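Local coordinates for protein ornithine aminotransferase (Plasmodium falciparum, PDB 3LG0) that probably catalyses pyridoxal-phosphate-dependent transfer of the delta-amino group of ornithine to 2-oxoglutarate, yielding glutamate semialdehyde and glutamate, and works as a homodimer, at residues Asn99-Asp104 / Glu305-Leu310; Ala113-Thr118 / Pro270-Leu275; Gly91-Tyr96 / Val106-Thr111; Lys36-Tyr41 / Lys393-Glu398; Val228-Asp233 / Leu246-Tyr251. One frame throughout, in Å; residues are numbered along the deposited sequence.

Contact 1: residues Asn99-Asp104 / Glu305-Leu310; sequences NLFGYD and EALKVL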
# COMPACT_ATOMS: atom_id res chain seq x y z
N ASN A 99 11.78 11.64 -17.35
CA ASN A 99 13.03 12.00 -18.02
C ASN A 99 14.08 10.90 -17.89
O ASN A 99 14.66 10.48 -18.88
CB ASN A 99 13.58 13.33 -17.50
CG ASN A 99 12.72 14.54 -17.95
OD1 ASN A 99 11.97 14.46 -18.93
ND2 ASN A 99 12.84 15.65 -17.22
N LEU A 100 14.28 10.42 -16.67
CA LEU A 100 15.24 9.34 -16.42
C LEU A 100 15.03 8.11 -17.29
O LEU A 100 15.99 7.57 -17.84
CB LEU A 100 15.21 8.95 -14.95
CG LEU A 100 16.22 7.88 -14.52
CD1 LEU A 100 17.66 8.29 -14.87
CD2 LEU A 100 16.09 7.62 -13.03
N PHE A 101 13.78 7.66 -17.40
CA PHE A 101 13.50 6.38 -18.05
C PHE A 101 13.06 6.53 -19.49
O PHE A 101 13.02 5.55 -20.24
CB PHE A 101 12.46 5.57 -17.25
CG PHE A 101 12.99 5.01 -15.95
CD1 PHE A 101 13.68 3.82 -15.92
CD2 PHE A 101 12.80 5.70 -14.76
CE1 PHE A 101 14.18 3.30 -14.73
CE2 PHE A 101 13.29 5.20 -13.57
CZ PHE A 101 13.98 4.00 -13.55
N GLY A 102 12.71 7.75 -19.87
CA GLY A 102 12.31 8.03 -21.23
C GLY A 102 10.90 7.60 -21.57
O GLY A 102 10.67 6.92 -22.57
N TYR A 103 9.95 7.98 -20.72
CA TYR A 103 8.54 7.78 -21.03
C TYR A 103 7.81 9.10 -20.83
O TYR A 103 8.25 9.94 -20.04
CB TYR A 103 7.95 6.67 -20.15
CG TYR A 103 8.42 5.30 -20.55
CD1 TYR A 103 7.67 4.51 -21.41
CD2 TYR A 103 9.63 4.79 -20.08
CE1 TYR A 103 8.11 3.24 -21.79
CE2 TYR A 103 10.08 3.52 -20.46
CZ TYR A 103 9.32 2.75 -21.32
OH TYR A 103 9.75 1.50 -21.70
N ASP A 104 6.72 9.27 -21.57
CA ASP A 104 5.92 10.50 -21.47
C ASP A 104 5.40 10.70 -20.06
O ASP A 104 5.49 11.80 -19.52
CB ASP A 104 4.73 10.46 -22.44
CG ASP A 104 5.16 10.49 -23.89
OD1 ASP A 104 6.23 11.02 -24.19
OD2 ASP A 104 4.42 9.97 -24.74
N GLU A 305 15.22 11.01 -4.35
CA GLU A 305 16.50 10.86 -3.68
C GLU A 305 17.02 9.43 -3.75
O GLU A 305 18.22 9.21 -3.90
CB GLU A 305 16.45 11.34 -2.23
CG GLU A 305 17.80 11.25 -1.54
CD GLU A 305 18.86 12.11 -2.22
OE1 GLU A 305 18.49 13.14 -2.81
OE2 GLU A 305 20.06 11.76 -2.17
N ALA A 306 16.13 8.45 -3.64
CA ALA A 306 16.54 7.06 -3.68
C ALA A 306 17.17 6.70 -5.02
O ALA A 306 18.12 5.92 -5.07
CB ALA A 306 15.34 6.14 -3.37
N LEU A 307 16.64 7.25 -6.11
CA LEU A 307 17.19 6.95 -7.43
C LEU A 307 18.48 7.75 -7.66
O LEU A 307 19.42 7.27 -8.29
CB LEU A 307 16.15 7.22 -8.54
CG LEU A 307 14.96 6.25 -8.65
CD1 LEU A 307 14.40 6.22 -10.06
CD2 LEU A 307 15.39 4.86 -8.25
N LYS A 308 18.52 8.98 -7.14
CA LYS A 308 19.75 9.75 -7.18
C LYS A 308 20.90 9.00 -6.50
O LYS A 308 22.01 8.95 -7.01
CB LYS A 308 19.57 11.12 -6.53
CG LYS A 308 18.97 12.19 -7.43
CD LYS A 308 18.91 13.50 -6.69
CE LYS A 308 17.86 14.46 -7.26
NZ LYS A 308 18.06 14.77 -8.71
N VAL A 309 20.62 8.43 -5.33
CA VAL A 309 21.63 7.65 -4.62
C VAL A 309 22.07 6.44 -5.45
O VAL A 309 23.26 6.17 -5.59
CB VAL A 309 21.11 7.20 -3.23
CG1 VAL A 309 21.92 6.04 -2.69
CG2 VAL A 309 21.14 8.36 -2.26
N LEU A 310 21.12 5.72 -6.02
CA LEU A 310 21.45 4.56 -6.82
C LEU A 310 22.41 4.93 -7.96
O LEU A 310 23.35 4.18 -8.28
CB LEU A 310 20.18 3.95 -7.40
CG LEU A 310 20.33 2.57 -8.01
CD1 LEU A 310 20.16 1.53 -6.91
CD2 LEU A 310 19.29 2.37 -9.10

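Contact 2: residues Ala113-Thr118 / Pro270-Leu275; sequences AEASET and PISAIL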
# COMPACT_ATOMS: atom_id res chain seq x y z
N ALA A 113 1.57 -4.74 -5.72
CA ALA A 113 0.28 -5.31 -6.06
C ALA A 113 -0.62 -4.25 -6.70
O ALA A 113 -1.30 -4.52 -7.70
CB ALA A 113 -0.37 -5.94 -4.83
N GLU A 114 -0.61 -3.04 -6.15
CA GLU A 114 -1.33 -1.93 -6.78
C GLU A 114 -0.85 -1.70 -8.21
O GLU A 114 -1.64 -1.41 -9.10
CB GLU A 114 -1.19 -0.64 -5.98
CG GLU A 114 -2.13 -0.53 -4.80
CD GLU A 114 -1.82 0.64 -3.90
OE1 GLU A 114 -0.85 1.36 -4.18
OE2 GLU A 114 -2.56 0.84 -2.90
N ALA A 115 0.46 -1.80 -8.43
CA ALA A 115 1.00 -1.53 -9.75
C ALA A 115 0.55 -2.59 -10.77
O ALA A 115 0.23 -2.26 -11.91
CB ALA A 115 2.49 -1.43 -9.70
N SER A 116 0.56 -3.86 -10.36
CA SER A 116 -0.01 -4.92 -11.18
C SER A 116 -1.48 -4.68 -11.51
O SER A 116 -1.84 -4.69 -12.68
CB SER A 116 0.15 -6.29 -10.50
OG SER A 116 1.53 -6.53 -10.26
N GLU A 117 -2.31 -4.48 -10.50
CA GLU A 117 -3.75 -4.32 -10.73
C GLU A 117 -4.05 -3.13 -11.62
O GLU A 117 -4.89 -3.20 -12.51
CB GLU A 117 -4.51 -4.20 -9.40
CG GLU A 117 -4.43 -5.44 -8.53
CD GLU A 117 -4.98 -6.70 -9.21
OE1 GLU A 117 -6.07 -6.63 -9.83
OE2 GLU A 117 -4.31 -7.76 -9.12
N THR A 118 -3.36 -2.02 -11.38
CA THR A 118 -3.57 -0.83 -12.17
C THR A 118 -3.10 -1.06 -13.61
O THR A 118 -3.71 -0.56 -14.55
CB THR A 118 -2.83 0.37 -11.57
OG1 THR A 118 -3.28 0.56 -10.23
CG2 THR A 118 -3.10 1.64 -12.41
N PRO A 270 6.58 2.70 1.16
CA PRO A 270 6.01 1.90 0.06
C PRO A 270 5.73 2.76 -1.20
O PRO A 270 4.87 3.66 -1.23
CB PRO A 270 4.70 1.36 0.65
CG PRO A 270 4.79 1.60 2.12
CD PRO A 270 5.63 2.84 2.27
N ILE A 271 6.49 2.49 -2.26
CA ILE A 271 6.30 3.24 -3.50
C ILE A 271 6.37 2.32 -4.72
O ILE A 271 7.20 1.43 -4.79
CB ILE A 271 7.39 4.33 -3.68
CG1 ILE A 271 7.62 5.13 -2.39
CG2 ILE A 271 7.03 5.26 -4.84
CD1 ILE A 271 8.73 6.15 -2.53
N SER A 272 5.49 2.55 -5.68
CA SER A 272 5.55 1.83 -6.93
C SER A 272 5.13 2.81 -8.03
O SER A 272 4.64 3.91 -7.74
CB SER A 272 4.63 0.61 -6.89
OG SER A 272 3.28 1.03 -6.90
N ALA A 273 5.33 2.41 -9.28
CA ALA A 273 5.03 3.30 -10.41
C ALA A 273 4.78 2.54 -11.71
O ALA A 273 5.33 1.46 -11.93
CB ALA A 273 6.20 4.32 -10.62
N ILE A 274 3.97 3.14 -12.56
CA ILE A 274 3.82 2.69 -13.91
C ILE A 274 4.31 3.80 -14.86
O ILE A 274 3.94 4.97 -14.71
CB ILE A 274 2.36 2.33 -14.22
CG1 ILE A 274 1.96 1.07 -13.45
CG2 ILE A 274 2.17 2.07 -15.69
CD1 ILE A 274 0.45 0.82 -13.46
N LEU A 275 5.15 3.43 -15.82
CA LEU A 275 5.62 4.39 -16.83
C LEU A 275 5.09 3.96 -18.18
O LEU A 275 5.13 2.77 -18.53
CB LEU A 275 7.14 4.41 -16.91
CG LEU A 275 7.94 4.90 -15.72
CD1 LEU A 275 9.26 4.12 -15.68
CD2 LEU A 275 8.18 6.39 -15.82

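Contact 3: residues Gly91-Tyr96 / Val106-Thr111; sequences GVCERY and VLMMNT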
# COMPACT_ATOMS: atom_id res chain seq x y z
N GLY A 91 4.87 16.40 -8.71
CA GLY A 91 5.31 16.76 -10.05
C GLY A 91 6.81 16.81 -10.26
O GLY A 91 7.29 16.49 -11.35
N VAL A 92 7.55 17.20 -9.24
CA VAL A 92 9.01 17.12 -9.32
C VAL A 92 9.41 15.65 -9.53
O VAL A 92 10.13 15.34 -10.47
CB VAL A 92 9.68 17.67 -8.05
CG1 VAL A 92 11.19 17.58 -8.15
CG2 VAL A 92 9.23 19.11 -7.81
N CYS A 93 8.90 14.76 -8.68
CA CYS A 93 9.12 13.32 -8.88
C CYS A 93 8.73 12.83 -10.29
O CYS A 93 9.50 12.14 -10.95
CB CYS A 93 8.37 12.51 -7.79
SG CYS A 93 8.67 10.72 -7.86
N GLU A 94 7.54 13.20 -10.77
CA GLU A 94 7.05 12.69 -12.06
C GLU A 94 7.94 13.11 -13.22
O GLU A 94 8.24 12.30 -14.11
CB GLU A 94 5.61 13.11 -12.32
CG GLU A 94 4.61 12.57 -11.32
CD GLU A 94 3.22 13.15 -11.50
OE1 GLU A 94 3.11 14.28 -12.03
OE2 GLU A 94 2.24 12.50 -11.10
N ARG A 95 8.34 14.38 -13.19
CA ARG A 95 9.27 14.92 -14.18
C ARG A 95 10.59 14.18 -14.11
O ARG A 95 11.11 13.74 -15.12
CB ARG A 95 9.49 16.41 -13.95
CG ARG A 95 10.41 17.08 -14.96
CD ARG A 95 10.40 18.59 -14.78
NE ARG A 95 10.80 18.98 -13.44
CZ ARG A 95 10.77 20.23 -12.98
NH1 ARG A 95 10.33 21.22 -13.75
NH2 ARG A 95 11.17 20.50 -11.74
N TYR A 96 11.14 14.04 -12.90
CA TYR A 96 12.38 13.29 -12.71
C TYR A 96 12.32 11.88 -13.31
O TYR A 96 13.20 11.48 -14.07
CB TYR A 96 12.78 13.24 -11.23
CG TYR A 96 14.03 12.43 -11.02
CD1 TYR A 96 15.28 13.03 -11.08
CD2 TYR A 96 13.96 11.06 -10.79
CE1 TYR A 96 16.44 12.28 -10.91
CE2 TYR A 96 15.11 10.31 -10.62
CZ TYR A 96 16.34 10.92 -10.68
OH TYR A 96 17.49 10.17 -10.51
N VAL A 106 4.13 9.06 -15.92
CA VAL A 106 4.25 8.11 -14.83
C VAL A 106 3.05 8.25 -13.90
O VAL A 106 2.44 9.32 -13.77
CB VAL A 106 5.58 8.30 -14.05
CG1 VAL A 106 5.53 9.55 -13.21
CG2 VAL A 106 5.87 7.08 -13.15
N LEU A 107 2.70 7.13 -13.26
CA LEU A 107 1.61 7.06 -12.30
C LEU A 107 2.18 6.46 -11.02
O LEU A 107 2.65 5.32 -11.04
CB LEU A 107 0.49 6.21 -12.89
CG LEU A 107 -0.69 5.63 -12.09
CD1 LEU A 107 -1.09 6.46 -10.89
CD2 LEU A 107 -1.86 5.47 -13.07
N MET A 108 2.15 7.22 -9.92
CA MET A 108 2.73 6.78 -8.64
C MET A 108 1.70 6.07 -7.78
O MET A 108 0.60 6.56 -7.60
CB MET A 108 3.29 7.96 -7.82
CG MET A 108 4.31 8.83 -8.52
SD MET A 108 5.75 7.93 -9.12
CE MET A 108 6.61 7.59 -7.59
N MET A 109 2.10 4.94 -7.20
CA MET A 109 1.23 4.24 -6.25
C MET A 109 2.04 3.76 -5.04
O MET A 109 3.20 4.14 -4.87
CB MET A 109 0.56 3.07 -6.97
CG MET A 109 0.83 3.12 -8.46
SD MET A 109 -0.28 2.09 -9.40
CE MET A 109 -1.80 2.71 -8.66
N ASN A 110 1.44 2.93 -4.21
CA ASN A 110 2.12 2.47 -3.01
C ASN A 110 2.80 1.11 -3.16
O ASN A 110 3.99 0.96 -2.86
CB ASN A 110 1.14 2.43 -1.85
CG ASN A 110 0.30 3.69 -1.76
OD1 ASN A 110 0.80 4.78 -1.49
ND2 ASN A 110 -1.00 3.53 -1.94
N THR A 111 2.07 0.11 -3.64
CA THR A 111 2.59 -1.26 -3.59
C THR A 111 2.79 -1.89 -4.96
O THR A 111 2.24 -1.44 -5.94
CB THR A 111 1.68 -2.16 -2.75
OG1 THR A 111 0.42 -2.32 -3.42
CG2 THR A 111 1.45 -1.56 -1.37
O HOH W 1 1.11 9.92 -10.52

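Contact 4: residues Lys36-Tyr41 / Lys393-Glu398; sequences KGVFVY and KEQLDE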
# COMPACT_ATOMS: atom_id res chain seq x y z
N LYS A 36 22.33 -1.65 8.31
CA LYS A 36 23.18 -0.60 7.76
C LYS A 36 23.98 -1.17 6.60
O LYS A 36 24.71 -2.16 6.75
CB LYS A 36 24.09 -0.00 8.85
CG LYS A 36 25.13 0.98 8.33
CD LYS A 36 24.52 2.09 7.48
CE LYS A 36 25.61 2.97 6.88
NZ LYS A 36 25.15 3.75 5.69
N GLY A 37 23.81 -0.56 5.43
CA GLY A 37 24.41 -1.07 4.21
C GLY A 37 24.05 -2.53 4.01
O GLY A 37 22.86 -2.88 3.92
N VAL A 38 25.05 -3.39 3.97
CA VAL A 38 24.82 -4.77 3.59
C VAL A 38 24.54 -5.65 4.82
O VAL A 38 24.26 -6.85 4.71
CB VAL A 38 26.00 -5.29 2.75
CG1 VAL A 38 27.20 -5.57 3.64
CG2 VAL A 38 25.60 -6.52 1.96
N PHE A 39 24.59 -5.04 5.99
CA PHE A 39 24.48 -5.79 7.24
C PHE A 39 23.22 -5.50 8.05
O PHE A 39 22.71 -4.38 8.06
CB PHE A 39 25.68 -5.50 8.14
CG PHE A 39 26.97 -6.06 7.62
CD1 PHE A 39 27.12 -7.42 7.42
CD2 PHE A 39 28.04 -5.22 7.35
CE1 PHE A 39 28.31 -7.93 6.94
CE2 PHE A 39 29.23 -5.73 6.88
CZ PHE A 39 29.36 -7.09 6.67
N VAL A 40 22.76 -6.52 8.76
CA VAL A 40 21.71 -6.37 9.77
C VAL A 40 22.22 -6.96 11.09
O VAL A 40 23.17 -7.74 11.11
CB VAL A 40 20.41 -7.07 9.34
CG1 VAL A 40 19.77 -6.32 8.18
CG2 VAL A 40 20.68 -8.51 8.96
N TYR A 41 21.58 -6.57 12.19
CA TYR A 41 22.00 -6.96 13.53
C TYR A 41 20.80 -7.38 14.37
O TYR A 41 19.77 -6.68 14.38
CB TYR A 41 22.72 -5.80 14.23
CG TYR A 41 23.85 -5.22 13.42
CD1 TYR A 41 25.16 -5.60 13.64
CD2 TYR A 41 23.59 -4.30 12.41
CE1 TYR A 41 26.19 -5.08 12.89
CE2 TYR A 41 24.60 -3.79 11.64
CZ TYR A 41 25.90 -4.17 11.88
OH TYR A 41 26.91 -3.63 11.11
N LYS A 393 33.57 -6.43 -3.43
CA LYS A 393 34.09 -7.74 -3.84
C LYS A 393 34.62 -8.55 -2.66
O LYS A 393 34.45 -9.77 -2.62
CB LYS A 393 35.15 -7.61 -4.94
CG LYS A 393 35.60 -8.96 -5.48
CD LYS A 393 36.20 -8.86 -6.87
CE LYS A 393 36.75 -10.22 -7.33
NZ LYS A 393 35.70 -11.29 -7.40
N GLU A 394 35.25 -7.89 -1.71
CA GLU A 394 35.81 -8.59 -0.55
C GLU A 394 34.66 -9.20 0.26
O GLU A 394 34.74 -10.34 0.74
CB GLU A 394 36.63 -7.63 0.33
CG GLU A 394 37.62 -6.75 -0.44
CD GLU A 394 36.96 -5.50 -1.04
OE1 GLU A 394 36.80 -5.44 -2.28
OE2 GLU A 394 36.60 -4.57 -0.27
N GLN A 395 33.59 -8.44 0.40
CA GLN A 395 32.42 -8.94 1.09
C GLN A 395 31.80 -10.14 0.35
O GLN A 395 31.41 -11.13 0.97
CB GLN A 395 31.41 -7.82 1.30
CG GLN A 395 31.79 -6.92 2.45
CD GLN A 395 31.03 -5.62 2.47
OE1 GLN A 395 30.44 -5.22 1.47
NE2 GLN A 395 31.06 -4.95 3.61
N LEU A 396 31.74 -10.07 -0.98
CA LEU A 396 31.16 -11.16 -1.77
C LEU A 396 32.01 -12.41 -1.69
O LEU A 396 31.52 -13.53 -1.83
CB LEU A 396 30.96 -10.75 -3.23
CG LEU A 396 29.67 -10.03 -3.61
CD1 LEU A 396 29.69 -9.71 -5.09
CD2 LEU A 396 28.46 -10.89 -3.27
N ASP A 397 33.31 -12.21 -1.49
CA ASP A 397 34.22 -13.32 -1.32
C ASP A 397 33.91 -14.02 0.01
O ASP A 397 33.82 -15.25 0.08
CB ASP A 397 35.69 -12.85 -1.38
CG ASP A 397 36.13 -12.47 -2.80
OD1 ASP A 397 35.52 -12.95 -3.78
OD2 ASP A 397 37.10 -11.69 -2.92
N GLU A 398 33.74 -13.22 1.05
CA GLU A 398 33.41 -13.78 2.35
C GLU A 398 32.08 -14.53 2.28
O GLU A 398 31.93 -15.61 2.85
CB GLU A 398 33.32 -12.68 3.39
CG GLU A 398 33.07 -13.23 4.79
CD GLU A 398 33.09 -12.14 5.83
OE1 GLU A 398 33.42 -10.99 5.46
OE2 GLU A 398 32.77 -12.44 6.99

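Contact 5: residues Val228-Asp233 / Leu246-Tyr251; sequences VLFVAD and LCTHHY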
# COMPACT_ATOMS: atom_id res chain seq x y z
N VAL A 228 0.28 -5.34 -29.72
CA VAL A 228 -0.01 -5.73 -28.35
C VAL A 228 0.93 -4.99 -27.41
O VAL A 228 2.12 -4.84 -27.71
CB VAL A 228 0.14 -7.26 -28.16
CG1 VAL A 228 0.37 -7.61 -26.69
CG2 VAL A 228 -1.10 -7.98 -28.69
N LEU A 229 0.40 -4.50 -26.30
CA LEU A 229 1.23 -3.83 -25.31
C LEU A 229 2.24 -4.82 -24.75
O LEU A 229 1.87 -5.89 -24.27
CB LEU A 229 0.38 -3.22 -24.19
CG LEU A 229 -0.46 -2.00 -24.58
CD1 LEU A 229 -1.22 -1.42 -23.39
CD2 LEU A 229 0.40 -0.92 -25.20
N PHE A 230 3.52 -4.49 -24.87
CA PHE A 230 4.60 -5.23 -24.25
C PHE A 230 4.89 -4.58 -22.89
O PHE A 230 5.58 -3.55 -22.80
CB PHE A 230 5.83 -5.22 -25.18
CG PHE A 230 7.13 -5.64 -24.53
CD1 PHE A 230 7.15 -6.55 -23.50
CD2 PHE A 230 8.33 -5.12 -24.98
CE1 PHE A 230 8.35 -6.91 -22.90
CE2 PHE A 230 9.53 -5.48 -24.39
CZ PHE A 230 9.54 -6.38 -23.35
N VAL A 231 4.33 -5.18 -21.83
CA VAL A 231 4.52 -4.69 -20.45
C VAL A 231 5.60 -5.45 -19.66
O VAL A 231 5.46 -6.65 -19.41
CB VAL A 231 3.22 -4.77 -19.65
CG1 VAL A 231 3.39 -4.08 -18.31
CG2 VAL A 231 2.07 -4.14 -20.44
N ALA A 232 6.64 -4.73 -19.27
CA ALA A 232 7.72 -5.31 -18.49
C ALA A 232 7.55 -5.02 -17.01
O ALA A 232 7.58 -3.85 -16.59
CB ALA A 232 9.07 -4.77 -18.97
N ASP A 233 7.41 -6.07 -16.21
CA ASP A 233 7.36 -5.96 -14.77
C ASP A 233 8.77 -5.91 -14.20
O ASP A 233 9.43 -6.94 -14.09
CB ASP A 233 6.63 -7.16 -14.17
CG ASP A 233 6.51 -7.08 -12.65
OD1 ASP A 233 7.14 -6.17 -12.04
OD2 ASP A 233 5.78 -7.91 -12.07
N LEU A 246 17.08 -0.71 -15.99
CA LEU A 246 16.03 -1.63 -16.41
C LEU A 246 16.67 -2.90 -16.92
O LEU A 246 17.49 -2.85 -17.81
CB LEU A 246 15.19 -1.02 -17.53
CG LEU A 246 14.36 0.21 -17.20
CD1 LEU A 246 13.77 0.78 -18.48
CD2 LEU A 246 13.27 -0.15 -16.20
N CYS A 247 16.29 -4.04 -16.36
CA CYS A 247 16.87 -5.30 -16.83
C CYS A 247 16.66 -5.49 -18.34
O CYS A 247 17.50 -6.07 -19.02
CB CYS A 247 16.31 -6.49 -16.04
SG CYS A 247 16.90 -8.11 -16.56
N THR A 248 15.54 -4.99 -18.87
CA THR A 248 15.24 -5.11 -20.30
C THR A 248 16.31 -4.43 -21.17
O THR A 248 16.47 -4.78 -22.34
CB THR A 248 13.85 -4.52 -20.66
OG1 THR A 248 13.61 -3.35 -19.88
CG2 THR A 248 12.76 -5.52 -20.38
N HIS A 249 17.03 -3.47 -20.60
CA HIS A 249 18.14 -2.83 -21.27
C HIS A 249 19.28 -3.82 -21.60
O HIS A 249 20.19 -3.49 -22.35
CB HIS A 249 18.67 -1.67 -20.41
CG HIS A 249 19.67 -0.80 -21.11
ND1 HIS A 249 19.31 0.30 -21.87
CD2 HIS A 249 21.03 -0.84 -21.15
CE1 HIS A 249 20.39 0.88 -22.35
NE2 HIS A 249 21.45 0.21 -21.93
N HIS A 250 19.22 -5.02 -21.04
CA HIS A 250 20.21 -6.04 -21.36
C HIS A 250 19.90 -6.61 -22.72
O HIS A 250 20.79 -7.04 -23.46
CB HIS A 250 20.21 -7.19 -20.35
CG HIS A 250 20.87 -6.87 -19.05
ND1 HIS A 250 22.16 -6.37 -18.97
CD2 HIS A 250 20.45 -7.00 -17.77
CE1 HIS A 250 22.48 -6.19 -17.70
NE2 HIS A 250 21.46 -6.57 -16.95
N TYR A 251 18.61 -6.64 -23.04
CA TYR A 251 18.15 -7.28 -24.25
C TYR A 251 17.94 -6.26 -25.37
O TYR A 251 17.46 -6.60 -26.45
CB TYR A 251 16.85 -8.05 -23.97
CG TYR A 251 16.87 -8.83 -22.67
CD1 TYR A 251 15.78 -8.78 -21.80
CD2 TYR A 251 17.96 -9.61 -22.31
CE1 TYR A 251 15.78 -9.49 -20.62
CE2 TYR A 251 17.97 -10.32 -21.11
CZ TYR A 251 16.88 -10.25 -20.27
OH TYR A 251 16.86 -10.95 -19.08

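Contact 1: residues Asn99-Asp104 / Glu305-Leu310
Leu307 pushes one methyl, CD1, against two side chains at the end of helix 88-101. That methyl lies 3.7 Å from Leu100 CD2 and 3.8 Å from Phe101 CE2. It comes up to the Phe101 ring at its edge, near the ring plane, and the Leu307 and Phe101 side chains cross at about a right angle. Leu100 also covers part of the ring. Its CG sits 4.0 Å above one face of the Phe101 ring, offset toward the rim. Leu100 has CG turned opposite its own backbone N (chi1 -177°), which sends CD2 out toward Leu307. Everything here is hydrocarbon, and the interaction is van der Waals packing alone.

The tight part is small. The backbones stay well apart, with 9.5 Å between Leu100 CA and Leu307 CA. Phe101 and Leu307 are buried, while Leu100 is partly exposed. Past Phe101 the chain leaves the helix at Gly102, which has a positive phi of 77° and is exposed. Lys308 points away from the contact. Asn99, also exposed, packs on Tyr20 of the second subunit.

Around this junction of helices 88-101 and 297-312, Leu307 also packs on Tyr96 and Leu97, one turn earlier in the first helix. Ala306 leans on Ile67 of helix 65-77. Leu100 touches Leu245 in a loop, and Phe101 reaches Leu260 of strand 257-260.

Contact 2: residues Ala113-Thr118 / Pro270-Leu275
Ile274 reaches from its strand to helix 113-118 with its outermost methyl, CD1. Its CG1 lies opposite the carbonyl carbon (chi1 -69°), and the branch runs on nearly straight to CD1 (chi2 167°). CD1 then lies 3.5 Å from Ala115 O and 3.8 Å from Thr118 CG2.

Thr118 is turned to serve both sides. Its CG2 stands opposite the backbone N and meets Ile274 obliquely. Its OG1 turns back along the helix and donates to Glu114 O at 2.8 Å. The same carbonyl oxygen accepts Thr118 N, and the two donors come from opposite faces of the carbonyl plane. The OG1 bond should restrain chi1 and so keep the methyl toward the strand.

Ser272 faces Ala115, with 3.8 Å between Ser272 OG and Ala115 CB. Its hydroxyl lies between the backbone N and the carbonyl carbon. The polar partner of OG is Thr111 O, just before the helix, so only van der Waals contact is made with Ala115. The helix comes close here, with Ala115 CA and Ser272 CA 6.3 Å apart.

The two axes approach to 7.8 Å and run roughly parallel, at 28°. Such a helix laid along a strand is the layered alpha/beta packing of the large domain in fold type I pyridoxal-phosphate enzymes, to which class-III aminotransferases belong.

Contact 3: residues Gly91-Tyr96 / Val106-Thr111
Cys93 and Met108 are brought together by their torsions. Cys93 SG extends opposite its backbone N (chi1 -176°), toward the strand. Met108 bends at both chi2 (-57°) and chi3 (-73°), and its chain curls back to present CE. The sulfur Cys93 SG and the methyl Met108 CE lie 3.8 Å apart.

At the next residue of the helix, Glu94, Val106 CG1 packs against the base of the side chain. It is 3.7 Å from both Glu94 CA and Glu94 CB. Beyond CG the glutamate is extended, and its carboxylate runs past Val106 to a water. That water donates to Glu94 OE2 at 2.9 Å and accepts from Met108 N at 3.0 Å.

Strand 105-109 lies at the outer margin of its sheet within this chain. Leu107 and Met109 bond to strand 272-276, while Val106 forms backbone bonds with the second subunit. Helix 88-101 packs against this strand next to the dimer interface, where Glu94 also touches Gly21 of the second subunit.

The contact thus has an apolar part and a water-bridged part. The water satisfies a buried strand N-H, and with that bond accepted it can donate to OE2, as expected if Glu94 is ionised.

Contact 4: residues Lys36-Tyr41 / Lys393-Glu398
The Phe39 ring and the Gln395 side-chain amide stand almost perpendicular, with their planes 86° apart. Val38 CG1 fills the corner between them. It lies 3.7 Å above one face of the Phe39 ring, over the centre. The same methyl also rests over a face of the amide, 3.9 Å from both Gln395 OE1 and Gln395 NE2. Gln395 NE2 approaches the ring obliquely and is 3.8 Å from Phe39 CE2.

Val38 CG1 stands between its backbone N and carbonyl carbon (chi1 76°), which carries it over the neighbouring ring. The glutamine is extended beyond CG, and the Val38 and Gln395 side chains slide past each other in opposite directions.

Behind the contact, residues 36-39 form a type II' turn between strands 31-36 and 39-42. Phe39 N bonds to Lys36 O at 3.0 Å, and Lys36 N to Phe39 O at 2.8 Å. Gly37 takes the positive phi at the second position of the turn. The hairpin tip thus meets the first turn of helix 393-412. Arg47 makes a cation-pi contact with Phe39, and Tyr49 meets both Phe39 and Gln395.

Gln395 OE1 accepts from Thr392 N just before the helix. This bond anchors one end of the amide and would limit its rotation. Toward the hairpin the amide therefore acts as a flat packing surface, touching a methyl and a ring by van der Waals contact.

Contact 5: residues Val228-Asp233 / Leu246-Tyr251
Thr248 projects from a short 3-10 segment toward strand 229-233, and its CB divides into two branches with different partners. The methyl, CG2, does the touching across the contact. It lies 4.0 Å from Ala232 CB and 4.5 Å from Phe230 CZ, coming to the ring obliquely. The other branch, OG1, bonds to Glu234 OE2, just past the end of the strand. Thr248 has chi1 of 38°, with OG1 between the backbone N and the carbonyl carbon and CG2 opposite the carbonyl carbon.

The 3-10 segment is closed by its own backbone bonds, such as Tyr251 N to Thr248 O at 2.9 Å. The other carboxylate oxygen, Glu234 OE1, takes Cys247 N. On the strand side, Phe230 packs into helix 215-226 through Phe216 and Val219, and Ala232 leans on Ile258 of strand 257-260. Residues 246-251 belong to the connection to the parallel neighbour strand 257-260, and the contact packs it back on strand 229-233.

Across the two segments the chemistry is sparse and apolar, and only 73 Å² is buried. Glu234 gives the firmer hold: its carboxylate grips Thr248 OG1 and Cys247 N, which probably helps to hold the methyl against Ala232.

Overall arrangement
Contacts 1, 2 and 3 form one connected region. Contacts 1 and 3 share helix 88-101, and their centres are 10 Å apart. Contact 3 joins contact 2 through the sheet, where Met109 N lies 2.8 Å from Ser272 O. Phe101 CG packs 3.8 Å from Leu275 CD1, linking contacts 1 and 2. Phe101 CE1 also meets Leu246 CD2 of contact 5 at 3.9 Å. Contact 4 stands apart, its centre about 30 Å from that of contact 2, on the other sheet of the chain, the one that holds strand 39-42. The presumed cofactor lysine, Lys262, carries no cofactor here. Its side chain is about 8 Å from that of Ser272 and about 10 Å from that of Leu307.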